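Local coordinates for malonyl CoA:acyl carrier protein malonyltransferase (Streptomyces coelicolor, PDB 1NM2) that probably transfers malonyl groups from malonyl-CoA to holo-acyl carrier protein, supplying malonyl-ACP for fatty acid biosynthesis, at residues A93-S98 with E263-L268; S231-R236 with L245-G250. All blocks are in the same frame, centred on the assembly; numbering follows the deposited sequence.

How the contacts relate
Followed from the N terminus, after strand 3-7 the chain lays down its neighbour, strand 93-96, in the parallel sheet, runs through the region of the mixed sheet, and returns to pack helix 258-267 on that strand, so contact 1 closes a loop of 164 residues. Contact 2 is nested inside it and local: 231-236, the turn after strand 228-229, is joined by Arg-247 of helix 241-251 across only eight intervening residues. The two centres lie about 12 Å apart. Asn-232 links them, its OD1 accepting from the backbone N of Ser-98. Together they tie the acetate-binding serine, the sheet edge and two helices within one acyl transferase domain.

Contact 1 (A93-S98 with E263-L268); sequences AVAGHS and ETFKEL. With ACY (acetic acid), chain D.
Strand 93-96 of the parallel sheet packs Ala-95 against Phe-265 in the last turns of helix 258-267, with the backbones nearest at Ala-93 and Phe-265, 8.2 Å between their CA atoms. This is helix-on-sheet packing in an alpha/beta hydrolase-like core, and because no hydrogen bond crosses it, apolar side chains carry the contact. Ala-93 and Ala-95, two apart on the strand, both direct their methyls at the helix. Phe-265 holds CG anti to its carbonyl carbon (chi1 -63°), which carries the ring in against the strand, edge first: CZ lies 3.6 Å from Ala-95 CB, a methyl placed near the ring plane. The same ring also touches Val-4 and Val-6 of strand 3-7, so one side chain spans neighbouring strands. Past the strand, the GxSxG sequence around Ser-98 is consistent with a nucleophile elbow, and Ser-98 OG lies only 2.4 Å from OXT of a bound acetate that mimics a malonyl group, a doubtfully short hydrogen bond. His-202 and Arg-123 are also hydrogen-bonded to this hydroxyl. At the other end of the strand, a single branch of Leu-268 finishes the packing, its CD1 3.9 Å from Ala-93 CB.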
loop_
_atom_site.group_PDB
_atom_site.type_symbol
_atom_site.label_atom_id
_atom_site.label_comp_id
_atom_site.label_asym_id
_atom_site.label_seq_id
_atom_site.Cartn_x
_atom_site.Cartn_y
_atom_site.Cartn_z
ATOM N N ALA A 93 -16.472 0.452 -1.925
ATOM C CA ALA A 93 -15.525 -0.143 -0.988
ATOM C C ALA A 93 -14.135 0.440 -1.199
ATOM O O ALA A 93 -13.849 1.005 -2.255
ATOM C CB ALA A 93 -15.487 -1.650 -1.169
ATOM N N VAL A 94 -13.275 0.300 -0.191
ATOM C CA VAL A 94 -11.909 0.805 -0.278
ATOM C C VAL A 94 -10.901 -0.220 0.222
ATOM O O VAL A 94 -11.233 -1.104 1.010
ATOM C CB VAL A 94 -11.723 2.095 0.546
ATOM C CG1 VAL A 94 -12.643 3.182 0.010
ATOM C CG2 VAL A 94 -11.986 1.816 2.031
ATOM N N ALA A 95 -9.666 -0.100 -0.249
ATOM C CA ALA A 95 -8.598 -1.000 0.172
ATOM C C ALA A 95 -7.268 -0.445 -0.332
ATOM O O ALA A 95 -7.241 0.494 -1.136
ATOM C CB ALA A 95 -8.839 -2.406 -0.378
ATOM N N GLY A 96 -6.169 -1.004 0.154
ATOM C CA GLY A 96 -4.868 -0.526 -0.273
ATOM C C GLY A 96 -3.798 -1.568 -0.032
ATOM O O GLY A 96 -4.005 -2.500 0.741
ATOM N N HIS A 97 -2.652 -1.404 -0.687
ATOM C CA HIS A 97 -1.558 -2.355 -0.544
ATOM C C HIS A 97 -0.554 -1.906 0.520
ATOM O O HIS A 97 0.189 -0.953 0.317
ATOM C CB HIS A 97 -0.859 -2.541 -1.896
ATOM C CG HIS A 97 -0.084 -3.818 -2.003
ATOM N ND1 HIS A 97 1.116 -4.020 -1.355
ATOM C CD2 HIS A 97 -0.360 -4.972 -2.655
ATOM C CE1 HIS A 97 1.546 -5.245 -1.605
ATOM N NE2 HIS A 97 0.668 -5.843 -2.391
ATOM N N SER A 98 -0.554 -2.610 1.649
ATOM C CA SER A 98 0.335 -2.322 2.774
ATOM C C SER A 98 0.154 -0.891 3.293
ATOM O O SER A 98 -0.780 -0.625 4.046
ATOM C CB SER A 98 1.794 -2.561 2.373
ATOM O OG SER A 98 2.612 -2.653 3.530
ATOM N N GLU A 263 -10.276 -11.058 -4.534
ATOM C CA GLU A 263 -11.320 -12.082 -4.531
ATOM C C GLU A 263 -12.571 -11.482 -3.884
ATOM O O GLU A 263 -13.694 -11.724 -4.318
ATOM C CB GLU A 263 -10.881 -13.311 -3.726
ATOM C CG GLU A 263 -9.818 -14.166 -4.395
ATOM C CD GLU A 263 -10.293 -14.747 -5.715
ATOM O OE1 GLU A 263 -11.425 -15.281 -5.753
ATOM O OE2 GLU A 263 -9.536 -14.674 -6.707
ATOM N N THR A 264 -12.363 -10.695 -2.834
ATOM C CA THR A 264 -13.466 -10.051 -2.135
ATOM C C THR A 264 -14.125 -8.993 -3.026
ATOM O O THR A 264 -15.351 -8.837 -3.010
ATOM C CB THR A 264 -12.970 -9.428 -0.815
ATOM O OG1 THR A 264 -12.701 -10.483 0.116
ATOM C CG2 THR A 264 -14.003 -8.480 -0.222
ATOM N N PHE A 265 -13.326 -8.275 -3.811
ATOM C CA PHE A 265 -13.886 -7.262 -4.713
ATOM C C PHE A 265 -14.857 -7.993 -5.659
ATOM O O PHE A 265 -15.927 -7.483 -5.990
ATOM C CB PHE A 265 -12.778 -6.580 -5.541
ATOM C CG PHE A 265 -11.767 -5.802 -4.726
ATOM C CD1 PHE A 265 -10.541 -5.450 -5.288
ATOM C CD2 PHE A 265 -12.024 -5.432 -3.407
ATOM C CE1 PHE A 265 -9.583 -4.748 -4.549
ATOM C CE2 PHE A 265 -11.070 -4.731 -2.661
ATOM C CZ PHE A 265 -9.846 -4.390 -3.238
ATOM N N LYS A 266 -14.470 -9.194 -6.086
ATOM C CA LYS A 266 -15.306 -10.001 -6.971
ATOM C C LYS A 266 -16.605 -10.350 -6.262
ATOM O O LYS A 266 -17.696 -10.181 -6.811
ATOM C CB LYS A 266 -14.598 -11.302 -7.350
ATOM C CG LYS A 266 -13.274 -11.147 -8.085
ATOM C CD LYS A 266 -12.750 -12.523 -8.473
ATOM C CE LYS A 266 -11.312 -12.482 -8.949
ATOM N NZ LYS A 266 -10.773 -13.864 -9.123
ATOM N N GLU A 267 -16.479 -10.853 -5.037
ATOM C CA GLU A 267 -17.638 -11.227 -4.240
ATOM C C GLU A 267 -18.569 -10.032 -4.053
ATOM O O GLU A 267 -19.772 -10.200 -3.876
ATOM C CB GLU A 267 -17.188 -11.764 -2.874
ATOM C CG GLU A 267 -16.379 -13.056 -2.949
ATOM C CD GLU A 267 -15.955 -13.579 -1.582
ATOM O OE1 GLU A 267 -15.161 -12.896 -0.894
ATOM O OE2 GLU A 267 -16.416 -14.675 -1.193
ATOM N N LEU A 268 -18.008 -8.827 -4.096
ATOM C CA LEU A 268 -18.801 -7.611 -3.935
ATOM C C LEU A 268 -19.373 -7.145 -5.274
ATOM O O LEU A 268 -20.112 -6.163 -5.331
ATOM C CB LEU A 268 -17.948 -6.487 -3.327
ATOM C CG LEU A 268 -17.405 -6.603 -1.895
ATOM C CD1 LEU A 268 -16.503 -5.411 -1.604
ATOM C CD2 LEU A 268 -18.551 -6.650 -0.891
HETATM C C ACY D . 5.607 -1.943 3.210
HETATM O O ACY D . 6.425 -0.985 2.890
HETATM O OXT ACY D . 4.816 -1.981 4.213
HETATM C CH3 ACY D . 5.633 -3.117 2.244
#

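Contact 2 (S231-R236 with L245-G250)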
loop_
_atom_site.group_PDB
_atom_site.type_symbol
_atom_site.label_atom_id
_atom_site.label_comp_id
_atom_site.label_asym_id
_atom_site.label_seq_id
_atom_site.Cartn_x
_atom_site.Cartn_y
_atom_site.Cartn_z
ATOM N N SER A 231 -9.536 -5.645 4.176
ATOM C CA SER A 231 -8.214 -5.797 4.792
ATOM C C SER A 231 -7.206 -6.771 4.168
ATOM O O SER A 231 -7.559 -7.878 3.746
ATOM C CB SER A 231 -8.405 -6.147 6.276
ATOM O OG SER A 231 -7.197 -6.568 6.890
ATOM N N ASN A 232 -5.940 -6.343 4.151
ATOM C CA ASN A 232 -4.812 -7.115 3.614
ATOM C C ASN A 232 -4.556 -8.443 4.319
ATOM O O ASN A 232 -4.028 -9.378 3.722
ATOM C CB ASN A 232 -3.514 -6.310 3.724
ATOM C CG ASN A 232 -3.370 -5.266 2.649
ATOM O OD1 ASN A 232 -2.357 -4.579 2.591
ATOM N ND2 ASN A 232 -4.377 -5.139 1.791
ATOM N N LYS A 233 -4.883 -8.502 5.602
ATOM C CA LYS A 233 -4.650 -9.706 6.395
ATOM C C LYS A 233 -5.266 -10.970 5.812
ATOM O O LYS A 233 -4.597 -11.992 5.669
ATOM C CB LYS A 233 -5.183 -9.499 7.820
ATOM C CG LYS A 233 -5.311 -10.770 8.655
ATOM C CD LYS A 233 -4.239 -10.854 9.720
ATOM C CE LYS A 233 -4.591 -11.885 10.790
ATOM N NZ LYS A 233 -4.779 -13.250 10.229
ATOM N N ASP A 234 -6.543 -10.890 5.473
ATOM C CA ASP A 234 -7.267 -12.043 4.972
ATOM C C ASP A 234 -8.313 -11.676 3.919
ATOM O O ASP A 234 -9.184 -12.480 3.603
ATOM C CB ASP A 234 -7.953 -12.713 6.155
ATOM C CG ASP A 234 -8.801 -11.738 6.949
ATOM O OD1 ASP A 234 -9.221 -12.088 8.068
ATOM O OD2 ASP A 234 -9.047 -10.615 6.451
ATOM N N GLY A 235 -8.234 -10.457 3.394
ATOM C CA GLY A 235 -9.186 -10.025 2.384
ATOM C C GLY A 235 -10.614 -9.851 2.880
ATOM O O GLY A 235 -11.546 -9.759 2.079
ATOM N N ARG A 236 -10.805 -9.793 4.192
ATOM C CA ARG A 236 -12.151 -9.630 4.733
ATOM C C ARG A 236 -12.544 -8.173 4.967
ATOM O O ARG A 236 -11.694 -7.295 5.118
ATOM C CB ARG A 236 -12.298 -10.399 6.048
ATOM C CG ARG A 236 -12.208 -11.911 5.906
ATOM C CD ARG A 236 -12.484 -12.599 7.232
ATOM N NE ARG A 236 -12.370 -14.053 7.125
ATOM C CZ ARG A 236 -12.627 -14.898 8.118
ATOM N NH1 ARG A 236 -13.018 -14.436 9.301
ATOM N NH2 ARG A 236 -12.495 -16.205 7.930
ATOM N N LEU A 245 -7.806 -0.565 12.971
ATOM C CA LEU A 245 -6.546 -0.068 13.503
ATOM C C LEU A 245 -5.629 -1.184 14.006
ATOM O O LEU A 245 -4.416 -1.159 13.760
ATOM C CB LEU A 245 -6.814 0.936 14.629
ATOM C CG LEU A 245 -5.587 1.584 15.286
ATOM C CD1 LEU A 245 -4.709 2.236 14.233
ATOM C CD2 LEU A 245 -6.040 2.604 16.307
ATOM N N ASP A 246 -6.190 -2.160 14.715
ATOM C CA ASP A 246 -5.376 -3.255 15.228
ATOM C C ASP A 246 -4.759 -4.022 14.063
ATOM O O ASP A 246 -3.596 -4.423 14.128
ATOM C CB ASP A 246 -6.199 -4.204 16.112
ATOM C CG ASP A 246 -6.611 -3.570 17.440
ATOM O OD1 ASP A 246 -5.889 -2.686 17.943
ATOM O OD2 ASP A 246 -7.653 -3.969 17.995
ATOM N N ARG A 247 -5.537 -4.218 13.000
ATOM C CA ARG A 247 -5.047 -4.923 11.822
ATOM C C ARG A 247 -3.906 -4.154 11.149
ATOM O O ARG A 247 -2.917 -4.755 10.723
ATOM C CB ARG A 247 -6.188 -5.154 10.829
ATOM C CG ARG A 247 -7.096 -6.309 11.205
ATOM C CD ARG A 247 -8.306 -6.405 10.294
ATOM N NE ARG A 247 -9.050 -7.639 10.532
ATOM C CZ ARG A 247 -9.127 -8.646 9.664
ATOM N NH1 ARG A 247 -8.504 -8.567 8.489
ATOM N NH2 ARG A 247 -9.819 -9.733 9.973
ATOM N N LEU A 248 -4.042 -2.830 11.057
ATOM C CA LEU A 248 -3.006 -1.988 10.455
ATOM C C LEU A 248 -1.691 -2.142 11.220
ATOM O O LEU A 248 -0.626 -2.301 10.625
ATOM C CB LEU A 248 -3.413 -0.506 10.494
ATOM C CG LEU A 248 -4.529 0.025 9.591
ATOM C CD1 LEU A 248 -4.861 1.460 9.992
ATOM C CD2 LEU A 248 -4.087 -0.030 8.131
ATOM N N VAL A 249 -1.775 -2.086 12.544
ATOM C CA VAL A 249 -0.590 -2.202 13.387
ATOM C C VAL A 249 0.087 -3.564 13.243
ATOM O O VAL A 249 1.312 -3.651 13.166
ATOM C CB VAL A 249 -0.944 -1.972 14.869
ATOM C CG1 VAL A 249 0.303 -2.109 15.736
ATOM C CG2 VAL A 249 -1.563 -0.589 15.047
ATOM N N GLY A 250 -0.720 -4.619 13.200
ATOM C CA GLY A 250 -0.184 -5.963 13.067
ATOM C C GLY A 250 0.319 -6.307 11.677
ATOM O O GLY A 250 1.255 -7.096 11.547
#
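Arg-247 reaches out from helix 241-251 to Asp-234 in the turn 231-236 and illustrates how one extended side chain can join a helix to a loop. Its chain is straight from CG to NE, and the guanidinium grips the carboxylate end-on with two nitrogens: NH1 to Asp-234 OD2 at 2.9 Å and NH2 to Asp-234 OD1 at 3.1 Å. Both oxygens lie near the guanidinium plane, but the two flat groups are turned 46° apart. Consequently OD1 is met on its syn side, whereas OD2 is approached from above the carboxylate plane. The opposite face of OD2 receives the backbone N of Arg-236 at 3.0 Å, closing an Asx turn. On the tightly packed, buried side, NH1 also makes a weak bond to Ser-231 OG, 2.9 Å away at the guanidinium edge. A chi1 of 168° swings that hydroxyl beside the carbonyl carbon, where it also accepts from Lys-233 N, forming an ST turn. Toward solvent the fit is looser: Lys-233 crosses Arg-247 at about a right angle, offering CB to NH1 at 3.5 Å before its chain bends away, and Arg-236 NE lies 3.8 Å from Asp-234 OD1, a long pairing of charges alone, with no N-H aimed at the oxygen. With an alanine replacing Asp-234, the Arg-247 guanidinium would probably lose its counter-charge, and the N-H of Arg-236 its Asx-turn acceptor. Between Arg-247 and the more distant Arg-236, the carboxylate is likely to stay ionised, so one negative group both shapes the turn and fastens it to the helix.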